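Local coordinates for protein cytosol aminopeptidase (Coxiella burnetii, PDB 3IJ3) that probably acts as a manganese-dependent metalloaminopeptidase of the M17 family, removing amino-terminal residues from peptides, at residues Gly103-Leu108 / Leu135-Phe140. Sequence-based numbering, arbitrary orientation.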
ATOM      1  N   GLY A 103     -20.730  35.515  -1.654  1.00 13.39           N
ATOM      2  CA  GLY A 103     -20.498  35.259  -3.071  1.00 13.71           C
ATOM      3  C   GLY A 103     -20.617  36.464  -3.991  1.00 14.51           C
ATOM      4  O   GLY A 103     -20.339  36.350  -5.178  1.00 15.48           O
ATOM      5  N   LEU A 104     -20.973  37.627  -3.452  1.00 13.35           N
ATOM      6  CA  LEU A 104     -21.243  38.804  -4.293  1.00 12.55           C
ATOM      7  C   LEU A 104     -20.100  39.345  -5.147  1.00 13.76           C
ATOM      8  O   LEU A 104     -20.305  39.652  -6.323  1.00 12.16           O
ATOM      9  CB  LEU A 104     -21.864  39.933  -3.466  1.00 12.72           C
ATOM     10  CG  LEU A 104     -23.313  39.733  -3.030  1.00 13.54           C
ATOM     11  CD1 LEU A 104     -23.649  40.748  -1.950  1.00 12.99           C
ATOM     12  CD2 LEU A 104     -24.272  39.846  -4.229  1.00 14.23           C
ATOM     13  N   SER A 105     -18.897  39.453  -4.583  0.50 13.83           N
ATOM     14  CA  SER A 105     -17.780  39.988  -5.365  0.50 15.50           C
ATOM     15  C   SER A 105     -17.524  39.218  -6.649  0.50 16.32           C
ATOM     16  O   SER A 105     -17.127  39.807  -7.661  0.50 17.18           O
ATOM     17  CB  SER A 105     -16.505  40.094  -4.534  0.50 15.49           C
ATOM     18  OG  SER A 105     -16.608  41.193  -3.664  0.50 16.21           O
ATOM     19  N   LYS A 106     -17.766  37.914  -6.627  1.00 17.22           N
ATOM     20  CA  LYS A 106     -17.538  37.079  -7.822  1.00 19.27           C
ATOM     21  C   LYS A 106     -18.610  37.168  -8.921  1.00 19.08           C
ATOM     22  O   LYS A 106     -18.368  36.749 -10.056  1.00 18.39           O
ATOM     23  CB  LYS A 106     -17.340  35.612  -7.436  1.00 20.51           C
ATOM     24  CG  LYS A 106     -16.001  35.306  -6.777  1.00 24.08           C
ATOM     25  CD  LYS A 106     -15.903  33.809  -6.487  1.00 28.99           C
ATOM     26  CE  LYS A 106     -14.585  33.393  -5.882  1.00 32.88           C
ATOM     27  NZ  LYS A 106     -13.438  33.561  -6.799  1.00 35.73           N
ATOM     28  N   VAL A 107     -19.768  37.732  -8.601  1.00 17.98           N
ATOM     29  CA  VAL A 107     -20.867  37.814  -9.560  1.00 17.33           C
ATOM     30  C   VAL A 107     -21.367  39.226  -9.845  1.00 17.54           C
ATOM     31  O   VAL A 107     -21.998  39.459 -10.882  1.00 17.26           O
ATOM     32  CB  VAL A 107     -22.056  36.912  -9.125  1.00 17.61           C
ATOM     33  CG1 VAL A 107     -21.615  35.431  -9.092  1.00 21.18           C
ATOM     34  CG2 VAL A 107     -22.637  37.342  -7.765  1.00 14.48           C
ATOM     35  N   LEU A 108     -21.079  40.173  -8.959  1.00 17.31           N
ATOM     36  CA  LEU A 108     -21.570  41.539  -9.148  1.00 16.64           C
ATOM     37  C   LEU A 108     -20.964  42.287 -10.303  1.00 17.27           C
ATOM     38  O   LEU A 108     -19.773  42.175 -10.575  1.00 16.23           O
ATOM     39  CB  LEU A 108     -21.359  42.397  -7.905  1.00 15.83           C
ATOM     40  CG  LEU A 108     -22.334  42.230  -6.752  1.00 17.00           C
ATOM     41  CD1 LEU A 108     -21.856  43.038  -5.544  1.00 12.92           C
ATOM     42  CD2 LEU A 108     -23.736  42.659  -7.177  1.00 16.69           C
ATOM     43  N   LEU A 135     -15.217  39.212   3.113  1.00 12.81           N
ATOM     44  CA  LEU A 135     -14.545  37.897   3.129  1.00 13.24           C
ATOM     45  C   LEU A 135     -14.509  37.242   1.757  1.00 13.92           C
ATOM     46  O   LEU A 135     -13.524  36.584   1.396  1.00 13.02           O
ATOM     47  CB  LEU A 135     -15.182  36.967   4.150  1.00 13.94           C
ATOM     48  CG  LEU A 135     -14.987  37.422   5.602  1.00 17.58           C
ATOM     49  CD1 LEU A 135     -15.640  36.457   6.566  1.00 18.74           C
ATOM     50  CD2 LEU A 135     -13.487  37.594   5.932  1.00 18.85           C
ATOM     51  N   GLY A 136     -15.570  37.440   0.973  1.00 12.28           N
ATOM     52  CA  GLY A 136     -15.618  36.912  -0.368  1.00 13.47           C
ATOM     53  C   GLY A 136     -14.830  37.709  -1.382  1.00 12.75           C
ATOM     54  O   GLY A 136     -14.707  37.275  -2.527  1.00 15.86           O
ATOM     55  N   SER A 137     -14.321  38.879  -0.991  1.00 11.62           N
ATOM     56  CA  SER A 137     -13.499  39.727  -1.872  1.00 11.02           C
ATOM     57  C   SER A 137     -11.988  39.417  -1.757  1.00 11.53           C
ATOM     58  O   SER A 137     -11.149  40.000  -2.449  1.00 10.34           O
ATOM     59  CB  SER A 137     -13.754  41.209  -1.564  1.00 13.29           C
ATOM     60  OG  SER A 137     -15.126  41.517  -1.774  1.00 16.65           O
ATOM     61  N   TYR A 138     -11.656  38.499  -0.852  1.00 11.35           N
ATOM     62  CA  TYR A 138     -10.279  38.117  -0.602  1.00 11.60           C
ATOM     63  C   TYR A 138      -9.588  37.403  -1.769  1.00 12.43           C
ATOM     64  O   TYR A 138     -10.137  36.457  -2.358  1.00 11.95           O
ATOM     65  CB  TYR A 138     -10.233  37.193   0.633  1.00 10.88           C
ATOM     66  CG  TYR A 138      -8.845  36.713   1.005  1.00  9.63           C
ATOM     67  CD1 TYR A 138      -8.026  37.454   1.846  1.00 10.73           C
ATOM     68  CD2 TYR A 138      -8.361  35.499   0.530  1.00 10.22           C
ATOM     69  CE1 TYR A 138      -6.747  37.023   2.176  1.00  9.66           C
ATOM     70  CE2 TYR A 138      -7.102  35.044   0.858  1.00  8.95           C
ATOM     71  CZ  TYR A 138      -6.280  35.805   1.683  1.00  9.55           C
ATOM     72  OH  TYR A 138      -5.019  35.326   1.999  1.00  8.60           O
ATOM     73  N   GLN A 139      -8.375  37.870  -2.061  1.00 12.24           N
ATOM     74  CA  GLN A 139      -7.512  37.285  -3.070  1.00 13.36           C
ATOM     75  C   GLN A 139      -6.078  37.273  -2.535  1.00 14.93           C
ATOM     76  O   GLN A 139      -5.554  38.316  -2.124  1.00 19.30           O
ATOM     77  CB  GLN A 139      -7.590  38.101  -4.364  1.00 15.31           C
ATOM     78  CG  GLN A 139      -8.937  38.016  -5.036  1.00 16.63           C
ATOM     79  CD  GLN A 139      -8.933  38.676  -6.414  1.00 25.54           C
ATOM     80  OE1 GLN A 139      -8.785  39.873  -6.533  1.00 28.35           O
ATOM     81  NE2 GLN A 139      -9.113  37.877  -7.449  1.00 29.26           N
ATOM     82  N   PHE A 140      -5.464  36.104  -2.458  1.00 12.76           N
ATOM     83  CA  PHE A 140      -4.063  36.013  -2.002  1.00 11.79           C
ATOM     84  C   PHE A 140      -3.209  36.292  -3.258  1.00 12.85           C
ATOM     85  O   PHE A 140      -3.146  35.453  -4.152  1.00 11.66           O
ATOM     86  CB  PHE A 140      -3.801  34.649  -1.426  1.00 11.18           C
ATOM     87  CG  PHE A 140      -2.439  34.504  -0.833  1.00  9.07           C
ATOM     88  CD1 PHE A 140      -2.068  35.266   0.273  1.00 10.11           C
ATOM     89  CD2 PHE A 140      -1.542  33.578  -1.346  1.00  9.75           C
ATOM     90  CE1 PHE A 140      -0.815  35.144   0.840  1.00 11.73           C
ATOM     91  CE2 PHE A 140      -0.282  33.426  -0.778  1.00  9.23           C
ATOM     92  CZ  PHE A 140       0.091  34.218   0.311  1.00  8.86           C
TER
HETATM   93  O   HOH W   1     -17.301  36.385  -3.789  1.00 23.35           O
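Ser105 and Ser137 meet hydroxyl to hydroxyl: Ser105 OG and Ser137 OG lie 2.4 Å apart, hydrogen-bonded to each other with either able to donate. That separation is very short, and Ser105 was modelled in two conformers, so both the length and the strength of the bond are doubtful. Each hydroxyl is set anti to its own carbonyl carbon and beside its own backbone N (chi1 -75° at Ser105, -60° at Ser137), which brings the two oxygens between the two segments, while Ser105 CB and Ser137 CB stay 4.2 Å apart. Ser105 CB also sits 3.9 Å from Gly136 O, a loose van der Waals approach. Gly136 has no side chain, and its backbone presents itself to the start of the short helix 104-107. A water lies 3.0 Å from Gly136 O and accepts from Lys106 N at 3.3 Å, linking the carbonyl to that helix.

The contact belongs to the N-terminal domain of the M17 aminopeptidase, where the short helix ahead of strand 111-114 meets the chain just as it leaves helix 123-135. A type I beta turn from Leu135 to Tyr138 makes that exit, closed by a weak bond from Tyr138 N to Leu135 O, and it places Gly136 and Ser137 at its two central positions. In the next shell, Ser137 OG also hydrogen-bonds Phe133 O in the last turn of helix 123-135, so Ser137 OG is also held by the end of the helix that precedes its turn. Phe133 packs against Leu104, Ser105 and Leu108. At the start of the turn Leu135 O accepts from Arg174, and at its end Tyr138 OH bonds Asp175 and Asn178, tying the turn to the long helix 157-178.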